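Local coordinates for protein Alpha/beta hydrolase (Legionella pneumophila subsp. pneumophila str. Philadelphia 1, PDB 4EZI) that is of unknown function but adopts an alpha/beta-hydrolase fold and possibly cleaves ester bonds, perhaps as a triacylglycerol lipase, at residues G15-E20 with I100-Y105; V37-Q42 with H69-V74; R87-V90 with E96-Y99; P116-L121 with Y168-F173. All coordinates share one frame; numbering follows the deposited sequence.

Overall arrangement
The four contacts run from one edge of the mixed sheet to the probable active site. Contacts 1 and 2 lie beside the edge strand 8-17 and its neighbour 41-51, with centres about 10 Å apart, and touch through Phe17 and Leu41 and through Arg19 and Asp40. Contact 3, centred about 13 Å from contact 1, meets it where the rings of Phe17 and Tyr99 pack edge-to-face. Its segment 87-90 reaches contact 4, about 12 Å away between centres, where Val90 packs on Asp117 and Leu121. Contact 4 holds Ser169, the presumed nucleophile; a bound di(hydroxyethyl)ether lies about 4 Å from its Glu170 side chain and about 14 Å from that of Asp89 in contact 3.

Contact 1: residues G15-E20 with I100-Y105; sequences GEFSRE and IYLAAY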
loop_
_atom_site.group_PDB
_atom_site.type_symbol
_atom_site.label_atom_id
_atom_site.label_comp_id
_atom_site.label_asym_id
_atom_site.label_seq_id
_atom_site.Cartn_x
_atom_site.Cartn_y
_atom_site.Cartn_z
ATOM N N GLY A 15 8.632 5.691 21.778
ATOM C CA GLY A 15 8.673 4.663 22.787
ATOM C C GLY A 15 8.836 3.295 22.156
ATOM O O GLY A 15 9.136 3.148 20.964
ATOM N N GLU A 16 8.651 2.281 22.990
ATOM C CA GLU A 16 8.836 0.908 22.574
ATOM C C GLU A 16 7.533 0.195 22.220
ATOM O O GLU A 16 6.423 0.674 22.531
ATOM C CB GLU A 16 9.607 0.141 23.621
ATOM C CG GLU A 16 11.006 0.749 23.800
ATOM C CD GLU A 16 11.924 -0.108 24.641
ATOM O OE1 GLU A 16 11.458 -1.129 25.234
ATOM O OE2 GLU A 16 13.124 0.254 24.741
ATOM N N PHE A 17 7.702 -0.918 21.519
ATOM C CA PHE A 17 6.628 -1.822 21.201
ATOM C C PHE A 17 7.115 -3.216 21.589
ATOM O O PHE A 17 7.958 -3.817 20.917
ATOM C CB PHE A 17 6.290 -1.741 19.711
ATOM C CG PHE A 17 5.063 -2.507 19.325
ATOM C CD1 PHE A 17 3.804 -2.061 19.684
ATOM C CD2 PHE A 17 5.170 -3.692 18.607
ATOM C CE1 PHE A 17 2.678 -2.790 19.334
ATOM C CE2 PHE A 17 4.049 -4.414 18.272
ATOM C CZ PHE A 17 2.804 -3.955 18.634
ATOM N N SER A 18 6.607 -3.702 22.715
ATOM C CA SER A 18 7.145 -4.883 23.354
ATOM C C SER A 18 6.693 -6.191 22.722
ATOM O O SER A 18 5.666 -6.278 22.068
ATOM C CB SER A 18 6.755 -4.898 24.833
ATOM O OG SER A 18 5.402 -5.292 24.954
ATOM N N ARG A 19 7.475 -7.227 22.994
ATOM C CA ARG A 19 7.149 -8.618 22.659
ATOM C C ARG A 19 5.765 -8.986 23.123
ATOM O O ARG A 19 5.007 -9.659 22.447
ATOM C CB ARG A 19 8.132 -9.562 23.373
ATOM C CG ARG A 19 9.562 -9.473 22.855
ATOM C CD ARG A 19 10.547 -10.126 23.780
ATOM N NE ARG A 19 10.490 -11.566 23.589
ATOM C CZ ARG A 19 11.565 -12.330 23.449
ATOM N NH1 ARG A 19 12.769 -11.779 23.508
ATOM N NH2 ARG A 19 11.435 -13.638 23.268
ATOM N N GLU A 20 5.466 -8.568 24.336
ATOM C CA GLU A 20 4.197 -8.942 24.962
ATOM C C GLU A 20 3.001 -8.298 24.260
ATOM O O GLU A 20 1.991 -8.956 23.978
ATOM C CB GLU A 20 4.198 -8.542 26.442
ATOM C CG GLU A 20 5.134 -9.351 27.343
ATOM C CD GLU A 20 6.616 -8.995 27.269
ATOM O OE1 GLU A 20 7.012 -7.916 26.750
ATOM O OE2 GLU A 20 7.420 -9.832 27.760
ATOM N N ILE A 100 -0.410 -5.335 14.116
ATOM C CA ILE A 100 -0.125 -6.610 13.494
ATOM C C ILE A 100 1.071 -6.541 12.538
ATOM O O ILE A 100 1.819 -7.516 12.420
ATOM C CB ILE A 100 -1.388 -7.169 12.764
ATOM C CG1 ILE A 100 -1.244 -8.636 12.461
ATOM C CG2 ILE A 100 -1.757 -6.342 11.542
ATOM C CD1 ILE A 100 -1.209 -9.531 13.717
ATOM N N TYR A 101 1.253 -5.417 11.861
ATOM C CA TYR A 101 2.364 -5.257 10.921
ATOM C C TYR A 101 3.687 -5.218 11.651
ATOM O O TYR A 101 4.641 -5.892 11.271
ATOM C CB TYR A 101 2.172 -4.024 10.019
ATOM C CG TYR A 101 0.794 -4.004 9.433
ATOM C CD1 TYR A 101 0.453 -4.877 8.432
ATOM C CD2 TYR A 101 -0.189 -3.173 9.934
ATOM C CE1 TYR A 101 -0.871 -4.965 7.936
ATOM C CE2 TYR A 101 -1.491 -3.241 9.477
ATOM C CZ TYR A 101 -1.829 -4.128 8.479
ATOM O OH TYR A 101 -3.135 -4.179 8.050
ATOM N N LEU A 102 3.738 -4.472 12.745
ATOM C CA LEU A 102 4.927 -4.447 13.595
ATOM C C LEU A 102 5.226 -5.819 14.209
ATOM O O LEU A 102 6.367 -6.282 14.213
ATOM C CB LEU A 102 4.776 -3.431 14.720
ATOM C CG LEU A 102 4.634 -1.980 14.299
ATOM C CD1 LEU A 102 4.586 -1.128 15.553
ATOM C CD2 LEU A 102 5.795 -1.532 13.390
ATOM N N ALA A 103 4.178 -6.478 14.689
ATOM C CA ALA A 103 4.331 -7.748 15.362
ATOM C C ALA A 103 4.891 -8.808 14.421
ATOM O O ALA A 103 5.793 -9.566 14.773
ATOM C CB ALA A 103 3.013 -8.175 15.983
ATOM N N ALA A 104 4.318 -8.878 13.224
ATOM C CA ALA A 104 4.714 -9.905 12.271
ATOM C C ALA A 104 6.107 -9.644 11.697
ATOM O O ALA A 104 6.954 -10.526 11.686
ATOM C CB ALA A 104 3.646 -10.008 11.164
ATOM N N TYR A 105 6.322 -8.436 11.194
ATOM C CA TYR A 105 7.558 -8.117 10.495
ATOM C C TYR A 105 8.718 -7.749 11.398
ATOM O O TYR A 105 9.873 -7.983 11.027
ATOM C CB TYR A 105 7.320 -6.982 9.498
ATOM C CG TYR A 105 6.532 -7.371 8.275
ATOM C CD1 TYR A 105 7.055 -8.258 7.357
ATOM C CD2 TYR A 105 5.267 -6.834 8.006
ATOM C CE1 TYR A 105 6.353 -8.625 6.215
ATOM C CE2 TYR A 105 4.545 -7.193 6.873
ATOM C CZ TYR A 105 5.092 -8.086 5.979
ATOM O OH TYR A 105 4.436 -8.441 4.812
#
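Phe17, at the end of strand 8-17, lays its ring against helix 99-108 at Leu102 and Ala103, and the whole contact rests on that one aromatic side chain. On the helix, Leu102 comes first and makes most of the contact. Its CB lies 3.8 Å from Phe17 CE2, at the rim of the ring, while its branch CD1 stands over one face. Leu102 CD1 is 4.1 Å from the centroid of the Phe17 ring and 13° off the ring normal, a CH-pi contact displaced somewhat from the middle toward CG and CD2. In Phe17, CG is trans to the amide nitrogen (chi1 -172°), which turns the ring toward Leu102 and Ala103. One residue further on, Ala103 presents its backbone: Ala103 N is 4.1 Å from Phe17 CE2, in an oblique approach. Its small methyl group stays slightly farther off, with Ala103 CB 4.5 Å from Phe17 CE2. No hydrogen bond joins the two segments, and the touching residues are all buried. Ala22 of helix 19-27 packs on both Phe17 and Ala103, whereas Leu41 of strand 41-51 packs on both Phe17 and Leu102. The Phe17 ring therefore lies between strand 8-17 and helix 99-108, with helix 19-27 and strand 41-51 packed around it; on helix 99-108, Tyr101 and Tyr105 reach helix 355-370.

Contact 2: residues V37-Q42 with H69-V74; sequences VHYDLQ and HPVGQV
Tyr39 reaches across to the loop 69-74 with its ring and hydroxyl, and one water completes the polar side of the contact. That water lies 2.7 Å from Tyr39 OH and accepts a hydrogen bond from Gly72 N at 2.9 Å. It therefore bridges a phenol on one segment and a backbone amide on the other. Near the same hydroxyl is the preceding amide, with Val71 N 3.1 Å from Tyr39 OH. The ring itself meets a carbonyl at its rim: His69 O lies in the ring plane, 3.4 Å from Tyr39 CE1, so the oxygen faces the polarised C-H edge of the aromatic group. With CG turned away from its own carbonyl carbon (chi1 -62°), Tyr39 brings the ring to this loop. Van der Waals contacts come next. Pro70 CA approaches obliquely to 3.7 Å from Tyr39 CE1, and Val71, crossing the tyrosine at about a right angle, sets its CB 3.5 Å from the hydroxyl oxygen Tyr39 OH. The apolar pair is Val71 CG2 and Tyr39 CE1, at 4.3 Å. His69, Val71 and Gly72 are exposed. Asn107 ND2 donates a hydrogen bond to Tyr39 O, and the tyrosine ring also touches Pro67 at the end of strand 57-67. Tyr39 itself comes just before strand 41-51, and the loop it meets leads from strand 57-67 into strand 74-80.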
loop_
_atom_site.group_PDB
_atom_site.type_symbol
_atom_site.label_atom_id
_atom_site.label_comp_id
_atom_site.label_asym_id
_atom_site.label_seq_id
_atom_site.Cartn_x
_atom_site.Cartn_y
_atom_site.Cartn_z
ATOM N N VAL A 37 7.442 -14.617 18.622
ATOM C CA VAL A 37 8.003 -13.283 18.862
ATOM C C VAL A 37 9.383 -13.414 19.502
ATOM O O VAL A 37 9.577 -14.198 20.436
ATOM C CB VAL A 37 7.072 -12.377 19.731
ATOM C CG1 VAL A 37 5.670 -12.322 19.128
ATOM C CG2 VAL A 37 6.994 -12.837 21.177
ATOM N N HIS A 38 10.340 -12.645 18.989
ATOM C CA HIS A 38 11.735 -12.682 19.435
ATOM C C HIS A 38 12.288 -11.343 19.920
ATOM O O HIS A 38 13.329 -11.344 20.567
ATOM C CB HIS A 38 12.648 -13.184 18.298
ATOM C CG HIS A 38 12.263 -14.511 17.739
ATOM N ND1 HIS A 38 12.551 -15.699 18.385
ATOM C CD2 HIS A 38 11.637 -14.847 16.583
ATOM C CE1 HIS A 38 12.110 -16.703 17.646
ATOM N NE2 HIS A 38 11.558 -16.212 16.550
ATOM N N TYR A 39 11.619 -10.220 19.606
ATOM C CA TYR A 39 12.171 -8.873 19.829
ATOM C C TYR A 39 11.175 -7.904 20.385
ATOM O O TYR A 39 9.974 -8.052 20.144
ATOM C CB TYR A 39 12.651 -8.289 18.493
ATOM C CG TYR A 39 13.759 -9.102 17.887
ATOM C CD1 TYR A 39 15.019 -9.072 18.449
ATOM C CD2 TYR A 39 13.551 -9.901 16.782
ATOM C CE1 TYR A 39 16.036 -9.819 17.923
ATOM C CE2 TYR A 39 14.574 -10.664 16.231
ATOM C CZ TYR A 39 15.821 -10.605 16.800
ATOM O OH TYR A 39 16.841 -11.374 16.271
ATOM N N ASP A 40 11.707 -6.930 21.128
ATOM C CA ASP A 40 11.026 -5.664 21.372
ATOM C C ASP A 40 11.487 -4.677 20.284
ATOM O O ASP A 40 12.605 -4.800 19.778
ATOM C CB ASP A 40 11.378 -5.125 22.770
ATOM C CG ASP A 40 11.178 -6.141 23.848
ATOM O OD1 ASP A 40 10.067 -6.633 23.988
ATOM O OD2 ASP A 40 12.151 -6.458 24.582
ATOM N N LEU A 41 10.651 -3.694 19.944
ATOM C CA LEU A 41 11.026 -2.677 18.939
ATOM C C LEU A 41 11.108 -1.298 19.566
ATOM O O LEU A 41 10.341 -0.985 20.486
ATOM C CB LEU A 41 10.003 -2.602 17.789
ATOM C CG LEU A 41 9.478 -3.918 17.232
ATOM C CD1 LEU A 41 8.439 -3.659 16.147
ATOM C CD2 LEU A 41 10.645 -4.767 16.703
ATOM N N GLN A 42 12.001 -0.452 19.039
ATOM C CA GLN A 42 11.973 0.990 19.268
ATOM C C GLN A 42 11.304 1.646 18.054
ATOM O O GLN A 42 11.637 1.336 16.900
ATOM C CB GLN A 42 13.384 1.536 19.448
ATOM C CG GLN A 42 13.491 3.090 19.487
ATOM C CD GLN A 42 12.872 3.755 20.699
ATOM O OE1 GLN A 42 13.197 3.408 21.827
ATOM N NE2 GLN A 42 11.993 4.754 20.469
ATOM N N HIS A 69 18.373 -5.210 20.129
ATOM C CA HIS A 69 19.209 -6.385 20.320
ATOM C C HIS A 69 19.045 -7.469 19.255
ATOM O O HIS A 69 18.785 -8.636 19.575
ATOM C CB HIS A 69 18.994 -7.022 21.696
ATOM C CG HIS A 69 19.267 -6.101 22.838
ATOM N ND1 HIS A 69 18.562 -6.157 24.021
ATOM C CD2 HIS A 69 20.153 -5.089 22.972
ATOM C CE1 HIS A 69 19.009 -5.220 24.840
ATOM N NE2 HIS A 69 19.973 -4.556 24.227
ATOM N N PRO A 70 19.239 -7.101 17.985
ATOM C CA PRO A 70 19.127 -8.105 16.945
ATOM C C PRO A 70 20.175 -9.223 17.108
ATOM O O PRO A 70 21.313 -8.949 17.482
ATOM C CB PRO A 70 19.336 -7.307 15.671
ATOM C CG PRO A 70 20.034 -6.083 16.082
ATOM C CD PRO A 70 19.584 -5.777 17.440
ATOM N N VAL A 71 19.764 -10.454 16.833
ATOM C CA VAL A 71 20.660 -11.638 16.922
ATOM C C VAL A 71 21.426 -11.824 15.603
ATOM O O VAL A 71 22.580 -12.268 15.561
ATOM C CB VAL A 71 19.803 -12.880 17.356
ATOM C CG1 VAL A 71 20.597 -14.181 17.343
ATOM C CG2 VAL A 71 19.206 -12.611 18.756
ATOM N N GLY A 72 20.778 -11.454 14.513
ATOM C CA GLY A 72 21.405 -11.472 13.200
ATOM C C GLY A 72 21.511 -10.068 12.634
ATOM O O GLY A 72 21.123 -9.061 13.274
ATOM N N GLN A 73 22.025 -9.972 11.420
ATOM C CA GLN A 73 22.082 -8.673 10.748
ATOM C C GLN A 73 20.681 -8.359 10.242
ATOM O O GLN A 73 19.984 -9.243 9.769
ATOM C CB GLN A 73 23.101 -8.647 9.600
ATOM C CG GLN A 73 23.619 -7.212 9.299
ATOM C CD GLN A 73 24.860 -7.185 8.408
ATOM O OE1 GLN A 73 24.902 -7.843 7.376
ATOM N NE2 GLN A 73 25.862 -6.396 8.797
ATOM N N VAL A 74 20.268 -7.104 10.381
ATOM C CA VAL A 74 18.874 -6.699 10.233
ATOM C C VAL A 74 18.559 -6.268 8.817
ATOM O O VAL A 74 19.114 -5.311 8.297
ATOM C CB VAL A 74 18.537 -5.561 11.233
ATOM C CG1 VAL A 74 17.098 -5.118 11.087
ATOM C CG2 VAL A 74 18.811 -6.002 12.662
HETATM O O HOH W 1 18.069 -10.513 14.012
#

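Contact 3: residues R87-V90 with E96-Y99; sequences RNDV and EKNY
Lys97 curls its amino group over to Asp89, making a salt bridge between two parts of the loop that precedes helix 99-108. Its chain leaves the backbone with CG opposite the carbonyl carbon and runs straight through the next bond. It then folds at its last two torsions, chi3 being -43° and chi4 -92°. The second of these is an unusual value for lysine, and this position of the ammonium group is one of two modelled, which makes the bridge correspondingly tentative. In Asp89 the bond leaving the backbone does not aim at the other segment, but a trans chi1 (-174°) swings the carboxylate toward the lysine; the two side chains meet at about a right angle. Lys97 NZ lies 3.1 Å from Asp89 OD1, a weak hydrogen bond within the salt bridge, and 3.6 Å from Asp89 OD2. The adjoining methylene comes just as near, with Lys97 CE 3.2 Å from Asp89 OD1 and 3.5 Å from Asp89 OD2. The lysine thus meets the carboxylate partly with the flank of its end. The backbone carrying the acid is tightly bent: Asp89 is the centre of an inverse gamma turn, closed by a weak bond from Val90 N to Asn88 O. OD1 also accepts a hydrogen bond from Asn95 ND2, the stronger polar partner. Chemically, the neutral amide probably fixes the carboxylate, while the weak bond from the surface lysine is consistent with a looser, chiefly electrostatic attraction.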
loop_
_atom_site.group_PDB
_atom_site.type_symbol
_atom_site.label_atom_id
_atom_site.label_comp_id
_atom_site.label_asym_id
_atom_site.label_seq_id
_atom_site.Cartn_x
_atom_site.Cartn_y
_atom_site.Cartn_z
ATOM N N ARG A 87 -7.106 10.788 7.942
ATOM C CA ARG A 87 -5.748 11.336 7.972
ATOM C C ARG A 87 -4.863 10.629 9.002
ATOM O O ARG A 87 -3.697 10.347 8.761
ATOM C CB ARG A 87 -5.787 12.859 8.275
ATOM C CG ARG A 87 -4.431 13.423 8.606
ATOM C CD ARG A 87 -4.440 14.920 8.703
ATOM N NE ARG A 87 -4.634 15.586 7.433
ATOM C CZ ARG A 87 -3.688 15.746 6.519
ATOM N NH1 ARG A 87 -2.450 15.273 6.685
ATOM N NH2 ARG A 87 -3.989 16.412 5.420
ATOM N N ASN A 88 -5.429 10.409 10.188
ATOM C CA ASN A 88 -4.648 9.928 11.308
ATOM C C ASN A 88 -4.615 8.405 11.450
ATOM O O ASN A 88 -3.902 7.896 12.317
ATOM C CB ASN A 88 -5.111 10.595 12.608
ATOM C CG ASN A 88 -4.721 12.048 12.639
ATOM O OD1 ASN A 88 -3.557 12.386 12.814
ATOM N ND2 ASN A 88 -5.703 12.939 12.438
ATOM N N ASP A 89 -5.316 7.686 10.576
ATOM C CA ASP A 89 -5.296 6.224 10.668
ATOM C C ASP A 89 -4.188 5.662 9.786
ATOM O O ASP A 89 -4.448 4.986 8.780
ATOM C CB ASP A 89 -6.649 5.659 10.250
ATOM C CG ASP A 89 -6.746 4.155 10.450
ATOM O OD1 ASP A 89 -5.979 3.575 11.225
ATOM O OD2 ASP A 89 -7.613 3.552 9.772
ATOM N N VAL A 90 -2.945 5.984 10.135
ATOM C CA VAL A 90 -1.787 5.679 9.323
ATOM C C VAL A 90 -0.649 5.240 10.246
ATOM O O VAL A 90 -0.670 5.561 11.445
ATOM C CB VAL A 90 -1.356 6.859 8.408
ATOM C CG1 VAL A 90 -2.412 7.076 7.306
ATOM C CG2 VAL A 90 -1.081 8.138 9.217
ATOM N N GLU A 96 -3.805 0.591 17.408
ATOM C CA GLU A 96 -3.861 -0.853 17.606
ATOM C C GLU A 96 -4.046 -1.609 16.277
ATOM O O GLU A 96 -3.630 -2.759 16.173
ATOM C CB GLU A 96 -4.969 -1.264 18.583
ATOM C CG GLU A 96 -4.774 -0.923 20.045
ATOM C CD GLU A 96 -5.972 -1.402 20.924
ATOM O OE1 GLU A 96 -6.897 -2.058 20.394
ATOM O OE2 GLU A 96 -5.980 -1.135 22.147
ATOM N N LYS A 97 -4.701 -0.988 15.297
ATOM C CA LYS A 97 -4.853 -1.599 13.977
ATOM C C LYS A 97 -3.516 -1.741 13.235
ATOM O O LYS A 97 -3.369 -2.590 12.359
ATOM C CB LYS A 97 -5.874 -0.823 13.146
ATOM C CG LYS A 97 -7.267 -0.880 13.743
ATOM C CD LYS A 97 -8.291 -0.126 12.864
ATOM C CE LYS A 97 -7.763 1.208 12.336
ATOM N NZ LYS A 97 -8.051 2.412 13.176
ATOM N N ASN A 98 -2.518 -0.947 13.592
ATOM C CA ASN A 98 -1.186 -1.048 13.004
ATOM C C ASN A 98 -0.328 -2.129 13.655
ATOM O O ASN A 98 0.705 -2.515 13.116
ATOM C CB ASN A 98 -0.434 0.271 13.177
ATOM C CG ASN A 98 0.747 0.401 12.264
ATOM O OD1 ASN A 98 0.595 0.349 11.048
ATOM N ND2 ASN A 98 1.941 0.595 12.839
ATOM N N TYR A 99 -0.737 -2.627 14.825
ATOM C CA TYR A 99 0.123 -3.473 15.614
ATOM C C TYR A 99 0.517 -4.747 14.867
ATOM O O TYR A 99 1.643 -5.225 15.018
ATOM C CB TYR A 99 -0.533 -3.877 16.930
ATOM C CG TYR A 99 -0.603 -2.821 18.022
ATOM C CD1 TYR A 99 -0.223 -1.495 17.817
ATOM C CD2 TYR A 99 -1.074 -3.163 19.271
ATOM C CE1 TYR A 99 -0.275 -0.593 18.854
ATOM C CE2 TYR A 99 -1.122 -2.272 20.301
ATOM C CZ TYR A 99 -0.727 -0.985 20.082
ATOM O OH TYR A 99 -0.748 -0.077 21.131
#

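Contact 4: residues P116-L121 with Y168-F173; sequences PDYLGL and YSEGGF
Tyr118 points its phenol at the start of helix 170-185, where its hydroxyl meets Gly171 and its ring passes alongside the Glu170 carboxylate. The first contact is van der Waals packing: Tyr118 OH lies 3.4 Å from Gly171 CA, so the phenol oxygen packs on the bare alpha carbon of the glycine that ends the GxSxG pattern. Beside it, Glu170 OE1 comes obliquely to 3.7 Å from Tyr118 CE2. The two side chains run antiparallel, each passing the other's end, with ring and carboxylate planes 60° apart. Glu170 reaches this far because its chain is stretched out from the first torsion onward (chi1 -177°). The polar ends are secured outside the two segments: Tyr118 OH is hydrogen-bonded to His81 O and Ser174 OG, and Glu170 OE2 to His129 NE2. Tyr118 also opens a type II turn to Leu121. A bound di(hydroxyethyl)ether lies about 4 Å from the Glu170 side chain. Between strand 162-168 and helix 170-185, Ser169 sits in a sharp turn at phi 64°, with its OG bonded to His351 NE2. Turn and sequence fit the nucleophile elbow of alpha/beta hydrolases, with Ser169, His351 and Asp318 as the probable catalytic triad.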
loop_
_atom_site.group_PDB
_atom_site.type_symbol
_atom_site.label_atom_id
_atom_site.label_comp_id
_atom_site.label_asym_id
_atom_site.label_seq_id
_atom_site.Cartn_x
_atom_site.Cartn_y
_atom_site.Cartn_z
ATOM N N PRO A 116 5.476 3.974 5.180
ATOM C CA PRO A 116 5.080 5.342 4.816
ATOM C C PRO A 116 3.607 5.602 5.150
ATOM O O PRO A 116 2.778 4.703 5.010
ATOM C CB PRO A 116 5.287 5.396 3.307
ATOM C CG PRO A 116 5.152 3.957 2.863
ATOM C CD PRO A 116 5.764 3.154 3.982
ATOM N N ASP A 117 3.271 6.845 5.483
ATOM C CA ASP A 117 1.873 7.218 5.628
ATOM C C ASP A 117 1.167 7.471 4.306
ATOM O O ASP A 117 -0.048 7.300 4.212
ATOM C CB ASP A 117 1.710 8.475 6.508
ATOM C CG ASP A 117 2.064 8.267 7.954
ATOM O OD1 ASP A 117 2.113 7.115 8.435
ATOM O OD2 ASP A 117 2.265 9.291 8.642
ATOM N N TYR A 118 1.934 7.929 3.325
ATOM C CA TYR A 118 1.507 8.449 2.004
ATOM C C TYR A 118 1.182 9.949 2.082
ATOM O O TYR A 118 0.887 10.510 3.135
ATOM C CB TYR A 118 0.298 7.755 1.388
ATOM C CG TYR A 118 0.374 6.277 1.169
ATOM C CD1 TYR A 118 1.545 5.624 0.869
ATOM C CD2 TYR A 118 -0.792 5.535 1.185
ATOM C CE1 TYR A 118 1.562 4.254 0.635
ATOM C CE2 TYR A 118 -0.783 4.184 0.923
ATOM C CZ TYR A 118 0.397 3.522 0.652
ATOM O OH TYR A 118 0.401 2.163 0.371
ATOM N N LEU A 119 1.245 10.597 0.933
ATOM C CA LEU A 119 0.857 11.998 0.814
ATOM C C LEU A 119 -0.602 12.201 1.180
ATOM O O LEU A 119 -1.462 11.339 0.955
ATOM C CB LEU A 119 1.103 12.487 -0.607
ATOM C CG LEU A 119 2.544 12.439 -1.097
ATOM C CD1 LEU A 119 2.615 13.079 -2.490
ATOM C CD2 LEU A 119 3.513 13.098 -0.132
ATOM N N GLY A 120 -0.890 13.371 1.747
ATOM C CA GLY A 120 -2.230 13.733 2.143
ATOM C C GLY A 120 -2.703 13.109 3.440
ATOM O O GLY A 120 -3.842 13.339 3.850
ATOM N N LEU A 121 -1.846 12.325 4.082
ATOM C CA LEU A 121 -2.193 11.620 5.312
ATOM C C LEU A 121 -1.094 11.897 6.343
ATOM O O LEU A 121 -0.035 12.445 6.035
ATOM C CB LEU A 121 -2.356 10.130 5.075
ATOM C CG LEU A 121 -3.395 9.752 4.026
ATOM C CD1 LEU A 121 -3.289 8.263 3.693
ATOM C CD2 LEU A 121 -4.824 10.105 4.434
ATOM N N TYR A 168 -0.705 -4.192 1.105
ATOM C CA TYR A 168 -2.023 -4.816 0.892
ATOM C C TYR A 168 -2.929 -3.807 0.230
ATOM O O TYR A 168 -2.963 -2.641 0.602
ATOM C CB TYR A 168 -2.633 -5.270 2.224
ATOM C CG TYR A 168 -3.730 -6.308 2.055
ATOM C CD1 TYR A 168 -3.398 -7.620 1.766
ATOM C CD2 TYR A 168 -5.088 -5.994 2.149
ATOM C CE1 TYR A 168 -4.386 -8.592 1.593
ATOM C CE2 TYR A 168 -6.073 -6.942 1.960
ATOM C CZ TYR A 168 -5.706 -8.247 1.687
ATOM O OH TYR A 168 -6.642 -9.212 1.447
ATOM N N SER A 169 -3.728 -4.290 -0.714
ATOM C CA SER A 169 -4.825 -3.512 -1.314
ATOM C C SER A 169 -4.217 -2.314 -2.052
ATOM O O SER A 169 -3.377 -2.538 -2.935
ATOM C CB SER A 169 -5.875 -3.210 -0.242
ATOM O OG SER A 169 -7.110 -2.815 -0.797
ATOM N N GLU A 170 -4.596 -1.071 -1.746
ATOM C CA GLU A 170 -3.892 0.072 -2.346
ATOM C C GLU A 170 -2.377 -0.115 -2.211
ATOM O O GLU A 170 -1.620 0.234 -3.114
ATOM C CB GLU A 170 -4.287 1.405 -1.685
ATOM C CG GLU A 170 -3.614 2.594 -2.343
ATOM C CD GLU A 170 -3.788 3.910 -1.642
ATOM O OE1 GLU A 170 -4.246 3.950 -0.493
ATOM O OE2 GLU A 170 -3.452 4.945 -2.299
ATOM N N GLY A 171 -1.948 -0.631 -1.072
ATOM C CA GLY A 171 -0.539 -0.867 -0.822
ATOM C C GLY A 171 0.114 -1.962 -1.615
ATOM O O GLY A 171 1.330 -1.949 -1.768
ATOM N N GLY A 172 -0.696 -2.892 -2.111
ATOM C CA GLY A 172 -0.164 -3.851 -3.079
ATOM C C GLY A 172 0.211 -3.148 -4.367
ATOM O O GLY A 172 1.248 -3.426 -4.962
ATOM N N PHE A 173 -0.661 -2.242 -4.809
ATOM C CA PHE A 173 -0.352 -1.383 -5.948
ATOM C C PHE A 173 0.879 -0.514 -5.661
ATOM O O PHE A 173 1.790 -0.439 -6.475
ATOM C CB PHE A 173 -1.608 -0.573 -6.281
ATOM C CG PHE A 173 -1.467 0.393 -7.430
ATOM C CD1 PHE A 173 -1.025 1.686 -7.247
ATOM C CD2 PHE A 173 -1.838 0.009 -8.702
ATOM C CE1 PHE A 173 -0.946 2.573 -8.300
ATOM C CE2 PHE A 173 -1.777 0.898 -9.753
ATOM C CZ PHE A 173 -1.310 2.167 -9.568
#